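Local coordinates for protein involved in catabolism of external DNA (PDB 2OO3) that probably methylates the N6 atom of one adenine in 23S ribosomal RNA, using S-adenosyl-L-methionine as methyl donor, at residues A15-H20 with L81-V86; I21-L26 with L162-P167; K88-N93 with S102-I107. All coordinates share one frame; numbering follows the deposited sequence.

Contact 1 of 3, residues A15-H20 with L81-V86; sequences ADVIKH and LEYISV
Tyr83 reaches out from helix 81-90 and meets helix 14-30 at Val17 and His20, one turn apart. Its CG stands anti to the backbone N (chi1 179°), which sends the ring straight across the 11.2 Å between the two segment axes. The end of the ring settles on Val17: OH lies 3.5 Å from both CA and CG2 of that residue, and the valine side chain stands at about a right angle to the tyrosine. Further back on the ring, Tyr83 CE1 touches His20 CB at 3.5 Å. His20 offers this methylene rather than its imidazole, for chi1 of -69° swings the ring away from Tyr83, toward Ser102. No hydrogen bond joins the two segments. The polar ends instead share a partner outside them, since Tyr99 OH is hydrogen-bonded both to Tyr83 OH and to His20 ND1, and the Phe105 ring packs against both side chains. The aromatic cluster so formed holds the histidine from several sides. His20 is predicted to bind S-adenosyl-L-methionine, so the arrangement is consistent with a second shell behind the cofactor site of a Rossmann-like methyltransferase, built here on the helix that precedes the first strand of the central sheet.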
ATOM      1  N   ALA A  15      -5.645   7.954  -2.682  1.00  5.48           N
ATOM      2  CA  ALA A  15      -4.688   7.311  -1.781  1.00  5.47           C
ATOM      3  C   ALA A  15      -4.555   5.834  -2.075  1.00  6.34           C
ATOM      4  O   ALA A  15      -3.443   5.292  -2.054  1.00  6.96           O
ATOM      5  CB  ALA A  15      -5.125   7.494  -0.341  1.00  6.11           C
ATOM      6  N   ASP A  16      -5.686   5.170  -2.326  1.00  6.57           N
ATOM      7  CA  ASP A  16      -5.653   3.783  -2.816  1.00  6.89           C
ATOM      8  C   ASP A  16      -4.826   3.657  -4.080  1.00  5.88           C
ATOM      9  O   ASP A  16      -4.060   2.731  -4.241  1.00  4.66           O
ATOM     10  CB  ASP A  16      -7.063   3.258  -3.084  1.00  7.22           C
ATOM     11  CG  ASP A  16      -7.680   2.573  -1.850  1.00 10.98           C
ATOM     12  OD1 ASP A  16      -7.010   2.512  -0.786  1.00 12.60           O
ATOM     13  OD2 ASP A  16      -8.842   2.094  -1.962  1.00 12.94           O
ATOM     14  N   VAL A  17      -4.992   4.591  -5.004  1.00  6.07           N
ATOM     15  CA  VAL A  17      -4.289   4.484  -6.271  1.00  5.54           C
ATOM     16  C   VAL A  17      -2.773   4.488  -6.052  1.00  6.19           C
ATOM     17  O   VAL A  17      -2.058   3.556  -6.498  1.00  5.31           O
ATOM     18  CB  VAL A  17      -4.701   5.604  -7.267  1.00  5.89           C
ATOM     19  CG1 VAL A  17      -3.790   5.558  -8.527  1.00  4.35           C
ATOM     20  CG2 VAL A  17      -6.157   5.430  -7.663  1.00  3.63           C
ATOM     21  N   ILE A  18      -2.268   5.505  -5.339  1.00  7.15           N
ATOM     22  CA  ILE A  18      -0.823   5.545  -5.136  1.00  7.38           C
ATOM     23  C   ILE A  18      -0.311   4.392  -4.258  1.00  6.64           C
ATOM     24  O   ILE A  18       0.749   3.790  -4.524  1.00  6.89           O
ATOM     25  CB  ILE A  18      -0.286   6.918  -4.661  1.00  8.44           C
ATOM     26  CG1 ILE A  18       1.258   6.857  -4.483  1.00  9.50           C
ATOM     27  CG2 ILE A  18      -0.904   7.336  -3.342  1.00  7.11           C
ATOM     28  CD1 ILE A  18       2.075   6.493  -5.795  1.00 11.02           C
ATOM     29  N   LYS A  19      -1.061   4.049  -3.227  1.00  7.43           N
ATOM     30  CA  LYS A  19      -0.661   2.933  -2.362  1.00  7.28           C
ATOM     31  C   LYS A  19      -0.603   1.594  -3.131  1.00  6.22           C
ATOM     32  O   LYS A  19       0.343   0.792  -2.973  1.00  5.60           O
ATOM     33  CB  LYS A  19      -1.579   2.907  -1.127  1.00  7.50           C
ATOM     34  CG  LYS A  19      -2.090   1.591  -0.675  1.00 12.60           C
ATOM     35  CD  LYS A  19      -3.107   1.683   0.503  1.00 11.10           C
ATOM     36  CE  LYS A  19      -3.943   2.961   0.513  1.00 18.89           C
ATOM     37  NZ  LYS A  19      -4.980   2.916   1.587  1.00 20.13           N
ATOM     38  N   HIS A  20      -1.601   1.342  -3.969  1.00  6.42           N
ATOM     39  CA  HIS A  20      -1.665   0.056  -4.664  1.00  6.61           C
ATOM     40  C   HIS A  20      -0.683  -0.053  -5.830  1.00  6.94           C
ATOM     41  O   HIS A  20      -0.138  -1.112  -6.061  1.00  7.37           O
ATOM     42  CB  HIS A  20      -3.092  -0.257  -5.099  1.00  6.31           C
ATOM     43  CG  HIS A  20      -4.012  -0.555  -3.944  1.00  7.44           C
ATOM     44  ND1 HIS A  20      -5.365  -0.291  -3.985  1.00  6.14           N
ATOM     45  CD2 HIS A  20      -3.774  -1.117  -2.728  1.00  5.96           C
ATOM     46  CE1 HIS A  20      -5.925  -0.682  -2.851  1.00  6.09           C
ATOM     47  NE2 HIS A  20      -4.982  -1.177  -2.069  1.00  7.21           N
ATOM     48  N   LEU A  81       1.195  -1.142 -15.762  1.00  7.23           N
ATOM     49  CA  LEU A  81       0.643  -2.376 -16.321  1.00  7.62           C
ATOM     50  C   LEU A  81       0.115  -3.349 -15.296  1.00  6.94           C
ATOM     51  O   LEU A  81      -0.976  -3.850 -15.464  1.00  7.65           O
ATOM     52  CB  LEU A  81       1.656  -3.100 -17.245  1.00  7.58           C
ATOM     53  CG  LEU A  81       1.933  -2.386 -18.569  1.00  8.24           C
ATOM     54  CD1 LEU A  81       3.171  -3.064 -19.246  1.00 11.05           C
ATOM     55  CD2 LEU A  81       0.713  -2.457 -19.446  1.00 11.91           C
ATOM     56  N   GLU A  82       0.890  -3.645 -14.265  1.00  6.13           N
ATOM     57  CA  GLU A  82       0.480  -4.722 -13.322  1.00  6.78           C
ATOM     58  C   GLU A  82      -0.761  -4.270 -12.568  1.00  6.28           C
ATOM     59  O   GLU A  82      -1.711  -5.030 -12.379  1.00  5.66           O
ATOM     60  CB  GLU A  82       1.606  -5.046 -12.341  1.00  6.04           C
ATOM     61  CG  GLU A  82       2.815  -5.790 -12.984  1.00 10.50           C
ATOM     62  CD  GLU A  82       3.919  -4.841 -13.555  1.00 15.99           C
ATOM     63  OE1 GLU A  82       3.668  -3.650 -13.875  1.00 13.77           O
ATOM     64  OE2 GLU A  82       5.070  -5.314 -13.682  1.00 21.47           O
ATOM     65  N   TYR A  83      -0.763  -2.998 -12.183  1.00  5.41           N
ATOM     66  CA  TYR A  83      -1.899  -2.409 -11.473  1.00  6.08           C
ATOM     67  C   TYR A  83      -3.176  -2.495 -12.297  1.00  6.29           C
ATOM     68  O   TYR A  83      -4.196  -2.989 -11.830  1.00  7.11           O
ATOM     69  CB  TYR A  83      -1.584  -0.933 -11.147  1.00  5.50           C
ATOM     70  CG  TYR A  83      -2.685  -0.161 -10.417  1.00  5.82           C
ATOM     71  CD1 TYR A  83      -3.078  -0.520  -9.109  1.00  7.58           C
ATOM     72  CD2 TYR A  83      -3.283   0.940 -11.003  1.00  5.76           C
ATOM     73  CE1 TYR A  83      -4.068   0.187  -8.428  1.00  5.97           C
ATOM     74  CE2 TYR A  83      -4.284   1.657 -10.331  1.00  6.89           C
ATOM     75  CZ  TYR A  83      -4.653   1.294  -9.036  1.00  7.09           C
ATOM     76  OH  TYR A  83      -5.636   2.013  -8.367  1.00  4.79           O
ATOM     77  N   ILE A  84      -3.130  -1.960 -13.508  1.00  6.34           N
ATOM     78  CA  ILE A  84      -4.253  -2.020 -14.419  1.00  6.80           C
ATOM     79  C   ILE A  84      -4.731  -3.442 -14.704  1.00  7.18           C
ATOM     80  O   ILE A  84      -5.929  -3.679 -14.795  1.00  8.05           O
ATOM     81  CB  ILE A  84      -3.943  -1.232 -15.754  1.00  6.72           C
ATOM     82  CG1 ILE A  84      -3.768   0.283 -15.457  1.00  6.12           C
ATOM     83  CG2 ILE A  84      -5.067  -1.407 -16.811  1.00  7.82           C
ATOM     84  CD1 ILE A  84      -5.019   0.991 -14.864  1.00  8.42           C
ATOM     85  N   SER A  85      -3.806  -4.379 -14.904  1.00  8.91           N
ATOM     86  CA  SER A  85      -4.209  -5.740 -15.289  1.00 10.05           C
ATOM     87  C   SER A  85      -5.060  -6.364 -14.190  1.00  9.21           C
ATOM     88  O   SER A  85      -6.004  -7.077 -14.492  1.00  8.85           O
ATOM     89  CB  SER A  85      -3.019  -6.653 -15.597  1.00 10.17           C
ATOM     90  OG  SER A  85      -2.364  -6.988 -14.402  1.00 16.47           O
ATOM     91  N   VAL A  86      -4.742  -6.082 -12.923  1.00  8.08           N
ATOM     92  CA  VAL A  86      -5.559  -6.630 -11.822  1.00  7.23           C
ATOM     93  C   VAL A  86      -6.982  -6.022 -11.794  1.00  7.83           C
ATOM     94  O   VAL A  86      -7.987  -6.729 -11.538  1.00  8.13           O
ATOM     95  CB  VAL A  86      -4.847  -6.467 -10.448  1.00  7.13           C
ATOM     96  CG1 VAL A  86      -5.728  -6.937  -9.298  1.00  7.53           C
ATOM     97  CG2 VAL A  86      -3.546  -7.233 -10.440  1.00  5.74           C
TER

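Contact 2 of 3, residues I21-L26 with L162-P167; sequences ITLTRL and LIFIDP
Leu23 comes down on the Phe164 ring from helix 14-30, its side chain standing at about a right angle to the phenylalanine. CD1 makes the ring contact: it sits 4.2 Å from the ring centroid and 21° off the normal, a CH-pi contact over one face, shifted toward the rim. Closer to the helix backbone, CB of Leu23 rests on CE1 of Phe164 at 3.9 Å, so the aliphatic chain follows the ring from CE1 to CD1. Leu23 has CG anti to its own nitrogen (chi1 177°), and Phe164 has the same kind of first torsion (chi1 -172°); each side chain therefore projects well out from its backbone to meet the other. The same leucine methyl also touches CD2 of Leu162, 4.1 Å away, where the two branched side chains meet at a slant. That CD2 then reaches 4.3 Å from CB of Leu26, one turn further along the helix. Leu162 and Phe164, two apart on the strand, point to the same side of the sheet, while helix and strand run almost exactly antiparallel (177°). Ser102 packs against both Leu23 and Phe164, and the strand itself is hydrogen-bonded between strands 38-41 and 193-200. At its C-terminal end Asp166 and Pro167 begin a sequence resembling motif IV of N6-adenine methyltransferases; Asp166, the predicted proton acceptor, is salt-bridged to Lys19 from the same helix. The interface between the segments has no hydrogen bond or salt bridge of its own. It is wholly carbon against carbon and fully buried, which implies that hydrophobic packing and shape hold the helix on this face of the sheet.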
ATOM      1  N   ILE A  21      -0.429   1.046  -6.538  1.00  6.15           N
ATOM      2  CA  ILE A  21       0.592   1.008  -7.574  1.00  5.82           C
ATOM      3  C   ILE A  21       1.936   0.758  -6.915  1.00  6.33           C
ATOM      4  O   ILE A  21       2.734  -0.053  -7.432  1.00  6.09           O
ATOM      5  CB  ILE A  21       0.652   2.331  -8.393  1.00  5.76           C
ATOM      6  CG1 ILE A  21      -0.690   2.530  -9.103  1.00  5.93           C
ATOM      7  CG2 ILE A  21       1.836   2.290  -9.391  1.00  7.33           C
ATOM      8  CD1 ILE A  21      -0.854   3.921  -9.771  1.00  5.11           C
ATOM      9  N   THR A  22       2.185   1.458  -5.792  1.00  4.87           N
ATOM     10  CA  THR A  22       3.403   1.239  -4.982  1.00  5.03           C
ATOM     11  C   THR A  22       3.551  -0.235  -4.619  1.00  5.35           C
ATOM     12  O   THR A  22       4.599  -0.828  -4.849  1.00  4.54           O
ATOM     13  CB  THR A  22       3.416   2.111  -3.729  1.00  5.92           C
ATOM     14  OG1 THR A  22       3.457   3.495  -4.146  1.00  5.98           O
ATOM     15  CG2 THR A  22       4.657   1.828  -2.881  1.00  9.26           C
ATOM     16  N   LEU A  23       2.503  -0.822  -4.053  1.00  4.57           N
ATOM     17  CA  LEU A  23       2.496  -2.262  -3.768  1.00  5.13           C
ATOM     18  C   LEU A  23       2.862  -3.093  -5.013  1.00  4.80           C
ATOM     19  O   LEU A  23       3.719  -3.965  -4.940  1.00  5.77           O
ATOM     20  CB  LEU A  23       1.109  -2.676  -3.235  1.00  4.56           C
ATOM     21  CG  LEU A  23       0.893  -4.169  -2.958  1.00  6.81           C
ATOM     22  CD1 LEU A  23       1.927  -4.761  -1.972  1.00  6.68           C
ATOM     23  CD2 LEU A  23      -0.555  -4.404  -2.433  1.00  4.93           C
ATOM     24  N   THR A  24       2.232  -2.819  -6.159  1.00  5.44           N
ATOM     25  CA  THR A  24       2.514  -3.615  -7.360  1.00  6.40           C
ATOM     26  C   THR A  24       3.984  -3.554  -7.775  1.00  6.16           C
ATOM     27  O   THR A  24       4.534  -4.563  -8.238  1.00  6.01           O
ATOM     28  CB  THR A  24       1.581  -3.317  -8.571  1.00  7.07           C
ATOM     29  OG1 THR A  24       1.895  -2.045  -9.158  1.00  8.65           O
ATOM     30  CG2 THR A  24       0.075  -3.384  -8.179  1.00  5.20           C
ATOM     31  N   ARG A  25       4.625  -2.396  -7.582  1.00  6.17           N
ATOM     32  CA  ARG A  25       6.029  -2.216  -8.010  1.00  5.78           C
ATOM     33  C   ARG A  25       6.919  -2.984  -7.039  1.00  6.48           C
ATOM     34  O   ARG A  25       7.897  -3.638  -7.450  1.00  5.98           O
ATOM     35  CB  ARG A  25       6.405  -0.721  -8.047  1.00  6.00           C
ATOM     36  CG  ARG A  25       5.529   0.095  -9.022  1.00  9.85           C
ATOM     37  CD  ARG A  25       6.082   0.176 -10.455  1.00 15.97           C
ATOM     38  NE  ARG A  25       6.862  -0.960 -10.951  1.00 14.92           N
ATOM     39  CZ  ARG A  25       6.427  -1.873 -11.822  1.00 15.42           C
ATOM     40  NH1 ARG A  25       5.195  -1.867 -12.286  1.00 18.01           N
ATOM     41  NH2 ARG A  25       7.229  -2.829 -12.212  1.00 16.53           N
ATOM     42  N   LEU A  26       6.543  -2.974  -5.753  1.00  5.27           N
ATOM     43  CA  LEU A  26       7.312  -3.710  -4.742  1.00  5.65           C
ATOM     44  C   LEU A  26       7.229  -5.212  -4.999  1.00  6.91           C
ATOM     45  O   LEU A  26       8.240  -5.900  -4.933  1.00  6.82           O
ATOM     46  CB  LEU A  26       6.840  -3.366  -3.313  1.00  5.45           C
ATOM     47  CG  LEU A  26       7.096  -1.888  -2.922  1.00  4.48           C
ATOM     48  CD1 LEU A  26       6.473  -1.641  -1.571  1.00  6.69           C
ATOM     49  CD2 LEU A  26       8.637  -1.575  -2.889  1.00  4.32           C
ATOM     50  N   LEU A 162       7.979  -9.021   2.693  1.00  7.20           N
ATOM     51  CA  LEU A 162       7.351  -7.724   2.428  1.00  7.22           C
ATOM     52  C   LEU A 162       6.226  -7.502   3.463  1.00  7.68           C
ATOM     53  O   LEU A 162       5.289  -8.309   3.594  1.00  6.72           O
ATOM     54  CB  LEU A 162       6.826  -7.681   0.999  1.00  7.23           C
ATOM     55  CG  LEU A 162       5.923  -6.482   0.666  1.00  9.51           C
ATOM     56  CD1 LEU A 162       6.632  -5.154   0.986  1.00  6.62           C
ATOM     57  CD2 LEU A 162       5.468  -6.571  -0.799  1.00 10.29           C
ATOM     58  N   ILE A 163       6.352  -6.433   4.245  1.00  7.39           N
ATOM     59  CA  ILE A 163       5.390  -6.141   5.298  1.00  7.27           C
ATOM     60  C   ILE A 163       4.673  -4.863   4.850  1.00  6.67           C
ATOM     61  O   ILE A 163       5.289  -3.808   4.735  1.00  6.22           O
ATOM     62  CB  ILE A 163       6.084  -5.981   6.676  1.00  7.58           C
ATOM     63  CG1 ILE A 163       6.857  -7.273   7.079  1.00  9.08           C
ATOM     64  CG2 ILE A 163       5.051  -5.748   7.751  1.00  8.67           C
ATOM     65  CD1 ILE A 163       8.379  -7.235   6.750  1.00 11.32           C
ATOM     66  N   PHE A 164       3.394  -4.992   4.548  1.00  5.95           N
ATOM     67  CA  PHE A 164       2.604  -3.912   3.961  1.00  6.81           C
ATOM     68  C   PHE A 164       1.596  -3.479   4.989  1.00  6.44           C
ATOM     69  O   PHE A 164       0.707  -4.237   5.352  1.00  5.90           O
ATOM     70  CB  PHE A 164       1.892  -4.380   2.663  1.00  7.12           C
ATOM     71  CG  PHE A 164       1.221  -3.275   1.893  1.00  8.38           C
ATOM     72  CD1 PHE A 164       1.982  -2.336   1.148  1.00 11.84           C
ATOM     73  CD2 PHE A 164      -0.159  -3.180   1.875  1.00  8.40           C
ATOM     74  CE1 PHE A 164       1.340  -1.306   0.423  1.00 10.92           C
ATOM     75  CE2 PHE A 164      -0.809  -2.144   1.162  1.00 11.37           C
ATOM     76  CZ  PHE A 164      -0.061  -1.216   0.435  1.00 11.77           C
ATOM     77  N   ILE A 165       1.772  -2.247   5.468  1.00  6.02           N
ATOM     78  CA  ILE A 165       1.020  -1.712   6.602  1.00  5.92           C
ATOM     79  C   ILE A 165       0.119  -0.566   6.190  1.00  5.37           C
ATOM     80  O   ILE A 165       0.603   0.510   5.816  1.00  4.49           O
ATOM     81  CB  ILE A 165       2.019  -1.251   7.697  1.00  6.69           C
ATOM     82  CG1 ILE A 165       2.926  -2.437   8.080  1.00  7.34           C
ATOM     83  CG2 ILE A 165       1.260  -0.743   8.913  1.00  5.72           C
ATOM     84  CD1 ILE A 165       4.184  -2.083   8.819  1.00 10.19           C
ATOM     85  N   ASP A 166      -1.195  -0.795   6.248  1.00  6.11           N
ATOM     86  CA  ASP A 166      -2.162   0.197   5.781  1.00  6.33           C
ATOM     87  C   ASP A 166      -3.162   0.592   6.876  1.00  6.35           C
ATOM     88  O   ASP A 166      -4.331   0.256   6.788  1.00  6.43           O
ATOM     89  CB  ASP A 166      -2.861  -0.336   4.522  1.00  7.35           C
ATOM     90  CG  ASP A 166      -3.767   0.688   3.854  1.00 10.25           C
ATOM     91  OD1 ASP A 166      -3.619   1.929   4.101  1.00 10.28           O
ATOM     92  OD2 ASP A 166      -4.640   0.223   3.077  1.00 11.89           O
ATOM     93  N   PRO A 167      -2.711   1.346   7.903  1.00  6.77           N
ATOM     94  CA  PRO A 167      -3.625   1.690   9.013  1.00  7.07           C
ATOM     95  C   PRO A 167      -4.686   2.680   8.597  1.00  7.97           C
ATOM     96  O   PRO A 167      -4.477   3.408   7.623  1.00  7.89           O
ATOM     97  CB  PRO A 167      -2.698   2.338  10.070  1.00  7.04           C
ATOM     98  CG  PRO A 167      -1.270   2.056   9.583  1.00  6.37           C
ATOM     99  CD  PRO A 167      -1.368   1.928   8.095  1.00  5.59           C
TER

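Contact 3 of 3, residues K88-N93 with S102-I107; sequences KQINLN and SPYFAI
The Tyr104 ring carries Ile90 on one face: the methyl CD1 lies almost exactly above its centre, 3.7 Å from the centroid and only 5° off the normal, a nearly ideal CH-pi contact. Gln89 comes from the other side of the ring plane, where its OE1 approaches obliquely near the hydroxyl end, and the amide is turned 74° against the ring. Val86, also on helix 81-90, packs against CD2. Ile90 runs in over the hydroxyl end of the ring as far as its centre. Its CB touches CE2 at 3.8 Å, CG1 passes over CZ, and an extended chain (chi1 -164°) carries CD1 on to the middle of the ring. On the tyrosine hydroxyl the chemistry changes: Tyr104 OH donates to Gln89 OE1 at 2.5 Å, a distance so short that its exact value deserves caution. Gln89 is stretched out beyond CG to get there, and its NE2 is hydrogen-bonded to Asn108, just past the second segment, so both ends of the amide are directed at helix 102-109. Tyr104 is buried, Ile90 partly exposed and Gln89 exposed, so the contact lies near the surface. Helix 81-90 finishes here. Asn91 is the first residue to leave helical geometry; its amide is hydrogen-bonded back to Ile87 on the helix, and to Ser97 and Tyr98, which ties the turn to the chain that returns. That chain forms strand 98-100, whose Tyr98 and Pro100 pack against Ile90, before helix 102-109 begins with Ser102, a predicted S-adenosyl-L-methionine ligand. Tyr104 thus bridges two helices separated by one short strand, while Pro103, Ala106 and Ile107 lay the second helix against strand 115-119 of the central sheet.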
ATOM      1  N   LYS A  88      -8.506  -4.792 -14.381  1.00  8.64           N
ATOM      2  CA  LYS A  88      -9.150  -5.415 -15.552  1.00 11.02           C
ATOM      3  C   LYS A  88      -9.710  -6.790 -15.172  1.00  9.78           C
ATOM      4  O   LYS A  88     -10.852  -7.110 -15.512  1.00 10.94           O
ATOM      5  CB  LYS A  88      -8.130  -5.557 -16.688  1.00 10.40           C
ATOM      6  CG  LYS A  88      -8.754  -5.916 -18.041  1.00 15.55           C
ATOM      7  CD  LYS A  88      -7.712  -5.749 -19.206  1.00 15.09           C
ATOM      8  CE  LYS A  88      -7.331  -4.284 -19.477  1.00 19.10           C
ATOM      9  NZ  LYS A  88      -6.230  -4.185 -20.548  1.00 21.65           N
ATOM     10  N   GLN A  89      -8.910  -7.587 -14.456  1.00  9.84           N
ATOM     11  CA  GLN A  89      -9.250  -8.976 -14.140  1.00  9.55           C
ATOM     12  C   GLN A  89     -10.470  -9.068 -13.276  1.00  9.30           C
ATOM     13  O   GLN A  89     -11.339  -9.901 -13.520  1.00  7.84           O
ATOM     14  CB  GLN A  89      -8.121  -9.635 -13.355  1.00 10.86           C
ATOM     15  CG  GLN A  89      -8.363 -11.126 -13.102  1.00 13.68           C
ATOM     16  CD  GLN A  89      -7.577 -11.605 -11.938  1.00 16.41           C
ATOM     17  OE1 GLN A  89      -7.983 -11.434 -10.811  1.00 17.89           O
ATOM     18  NE2 GLN A  89      -6.412 -12.177 -12.203  1.00 19.59           N
ATOM     19  N   ILE A  90     -10.519  -8.243 -12.226  1.00  8.77           N
ATOM     20  CA  ILE A  90     -11.625  -8.339 -11.254  1.00  8.42           C
ATOM     21  C   ILE A  90     -12.989  -7.901 -11.870  1.00  9.60           C
ATOM     22  O   ILE A  90     -14.061  -8.358 -11.440  1.00  9.06           O
ATOM     23  CB  ILE A  90     -11.277  -7.572  -9.916  1.00  7.91           C
ATOM     24  CG1 ILE A  90     -12.208  -7.981  -8.751  1.00  7.01           C
ATOM     25  CG2 ILE A  90     -11.321  -6.086 -10.111  1.00  6.34           C
ATOM     26  CD1 ILE A  90     -11.668  -7.495  -7.365  1.00  8.83           C
ATOM     27  N   ASN A  91     -12.939  -7.020 -12.867  1.00  9.24           N
ATOM     28  CA  ASN A  91     -14.131  -6.444 -13.447  1.00 10.45           C
ATOM     29  C   ASN A  91     -14.599  -7.213 -14.672  1.00 12.21           C
ATOM     30  O   ASN A  91     -13.759  -7.591 -15.498  1.00 11.64           O
ATOM     31  CB  ASN A  91     -13.862  -4.997 -13.841  1.00 10.35           C
ATOM     32  CG  ASN A  91     -13.979  -4.083 -12.678  1.00 11.03           C
ATOM     33  OD1 ASN A  91     -15.078  -3.884 -12.193  1.00  9.91           O
ATOM     34  ND2 ASN A  91     -12.849  -3.556 -12.179  1.00  6.66           N
ATOM     35  N   LEU A  92     -15.916  -7.410 -14.821  1.00 13.26           N
ATOM     36  CA  LEU A  92     -16.414  -8.269 -15.915  1.00 15.67           C
ATOM     37  C   LEU A  92     -16.205  -7.647 -17.284  1.00 18.45           C
ATOM     38  O   LEU A  92     -15.913  -8.351 -18.282  1.00 20.45           O
ATOM     39  CB  LEU A  92     -17.898  -8.622 -15.728  1.00 15.00           C
ATOM     40  CG  LEU A  92     -18.245  -9.594 -14.604  1.00 13.82           C
ATOM     41  CD1 LEU A  92     -19.735 -10.030 -14.700  1.00 12.62           C
ATOM     42  CD2 LEU A  92     -17.287 -10.806 -14.549  1.00 11.97           C
ATOM     43  N   ASN A  93     -16.359  -6.336 -17.338  1.00 20.34           N
ATOM     44  CA  ASN A  93     -16.109  -5.605 -18.583  1.00 22.97           C
ATOM     45  C   ASN A  93     -15.328  -4.304 -18.322  1.00 23.35           C
ATOM     46  O   ASN A  93     -14.558  -4.220 -17.349  1.00 22.69           O
ATOM     47  CB  ASN A  93     -17.430  -5.345 -19.317  1.00 22.88           C
ATOM     48  CG  ASN A  93     -18.456  -4.693 -18.447  1.00 24.46           C
ATOM     49  OD1 ASN A  93     -18.132  -4.054 -17.449  1.00 25.16           O
ATOM     50  ND2 ASN A  93     -19.732  -4.857 -18.816  1.00 28.20           N
ATOM     51  N   SER A 102      -5.688  -4.486  -1.403  1.00  5.24           N
ATOM     52  CA  SER A 102      -4.306  -4.922  -1.457  1.00  7.61           C
ATOM     53  C   SER A 102      -4.125  -6.453  -1.469  1.00  6.96           C
ATOM     54  O   SER A 102      -3.286  -6.970  -2.236  1.00  7.11           O
ATOM     55  CB  SER A 102      -3.458  -4.218  -0.367  1.00  7.49           C
ATOM     56  OG  SER A 102      -3.864  -4.650   0.914  1.00 14.86           O
ATOM     57  N   PRO A 103      -4.926  -7.203  -0.690  1.00  7.51           N
ATOM     58  CA  PRO A 103      -4.738  -8.673  -0.791  1.00  6.98           C
ATOM     59  C   PRO A 103      -5.003  -9.243  -2.202  1.00  6.67           C
ATOM     60  O   PRO A 103      -4.319 -10.160  -2.601  1.00  6.89           O
ATOM     61  CB  PRO A 103      -5.811  -9.222   0.180  1.00  7.47           C
ATOM     62  CG  PRO A 103      -6.037  -8.140   1.139  1.00  8.94           C
ATOM     63  CD  PRO A 103      -5.995  -6.885   0.290  1.00  7.15           C
ATOM     64  N   TYR A 104      -5.976  -8.681  -2.928  1.00  6.22           N
ATOM     65  CA  TYR A 104      -6.280  -9.105  -4.297  1.00  6.10           C
ATOM     66  C   TYR A 104      -5.124  -8.789  -5.252  1.00  6.16           C
ATOM     67  O   TYR A 104      -4.778  -9.615  -6.107  1.00  6.49           O
ATOM     68  CB  TYR A 104      -7.609  -8.477  -4.770  1.00  5.88           C
ATOM     69  CG  TYR A 104      -8.206  -9.174  -5.970  1.00  7.15           C
ATOM     70  CD1 TYR A 104      -9.184 -10.165  -5.809  1.00  8.66           C
ATOM     71  CD2 TYR A 104      -7.828  -8.824  -7.263  1.00  3.79           C
ATOM     72  CE1 TYR A 104      -9.726 -10.850  -6.915  1.00  9.08           C
ATOM     73  CE2 TYR A 104      -8.407  -9.475  -8.392  1.00  6.57           C
ATOM     74  CZ  TYR A 104      -9.337 -10.486  -8.192  1.00  7.75           C
ATOM     75  OH  TYR A 104      -9.897 -11.126  -9.270  1.00  7.99           O
ATOM     76  N   PHE A 105      -4.477  -7.636  -5.098  1.00  5.73           N
ATOM     77  CA  PHE A 105      -3.222  -7.404  -5.840  1.00  6.00           C
ATOM     78  C   PHE A 105      -2.136  -8.438  -5.499  1.00  6.61           C
ATOM     79  O   PHE A 105      -1.464  -8.999  -6.409  1.00  7.10           O
ATOM     80  CB  PHE A 105      -2.714  -5.963  -5.599  1.00  6.31           C
ATOM     81  CG  PHE A 105      -3.606  -4.894  -6.212  1.00  6.51           C
ATOM     82  CD1 PHE A 105      -3.555  -4.625  -7.594  1.00  6.30           C
ATOM     83  CD2 PHE A 105      -4.467  -4.155  -5.422  1.00  5.12           C
ATOM     84  CE1 PHE A 105      -4.383  -3.627  -8.164  1.00  6.36           C
ATOM     85  CE2 PHE A 105      -5.292  -3.143  -5.985  1.00  4.66           C
ATOM     86  CZ  PHE A 105      -5.249  -2.900  -7.352  1.00  4.31           C
ATOM     87  N   ALA A 106      -1.922  -8.689  -4.209  1.00  6.58           N
ATOM     88  CA  ALA A 106      -0.826  -9.579  -3.796  1.00  8.39           C
ATOM     89  C   ALA A 106      -1.004 -11.022  -4.306  1.00  9.83           C
ATOM     90  O   ALA A 106      -0.066 -11.675  -4.779  1.00  9.81           O
ATOM     91  CB  ALA A 106      -0.648  -9.533  -2.261  1.00  7.08           C
ATOM     92  N   ILE A 107      -2.231 -11.515  -4.224  1.00 10.51           N
ATOM     93  CA  ILE A 107      -2.532 -12.853  -4.685  1.00 10.61           C
ATOM     94  C   ILE A 107      -2.285 -12.952  -6.184  1.00 11.78           C
ATOM     95  O   ILE A 107      -1.860 -13.983  -6.681  1.00 12.13           O
ATOM     96  CB  ILE A 107      -3.990 -13.245  -4.294  1.00 10.32           C
ATOM     97  CG1 ILE A 107      -4.073 -13.492  -2.785  1.00  7.72           C
ATOM     98  CG2 ILE A 107      -4.381 -14.515  -4.977  1.00 13.81           C
ATOM     99  CD1 ILE A 107      -5.555 -13.561  -2.192  1.00 10.64           C
TER

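Overall arrangement
Contact 2 lies deepest, its centre about 4 Å from the centre of the chain, and is purely apolar; contact 1, its centre about 9 Å from that of the chain, is also buried but edged by hydroxyl and imidazole groups; contact 3, about 15 Å away centre to centre, is partly exposed and the one with a hydrogen bond across its segments. Contacts 1 and 2 share helix 14-30, and two salt bridges, Glu82 with Arg25 and Lys19 with Asp166, connect them. Contacts 1 and 3 share helix 81-90, with Phe105 packed against both Tyr83 and His20 and its CB also touching Leu23. Contacts 1 and 2 border the predicted cofactor site, and contact 3 adjoins it through Ser102.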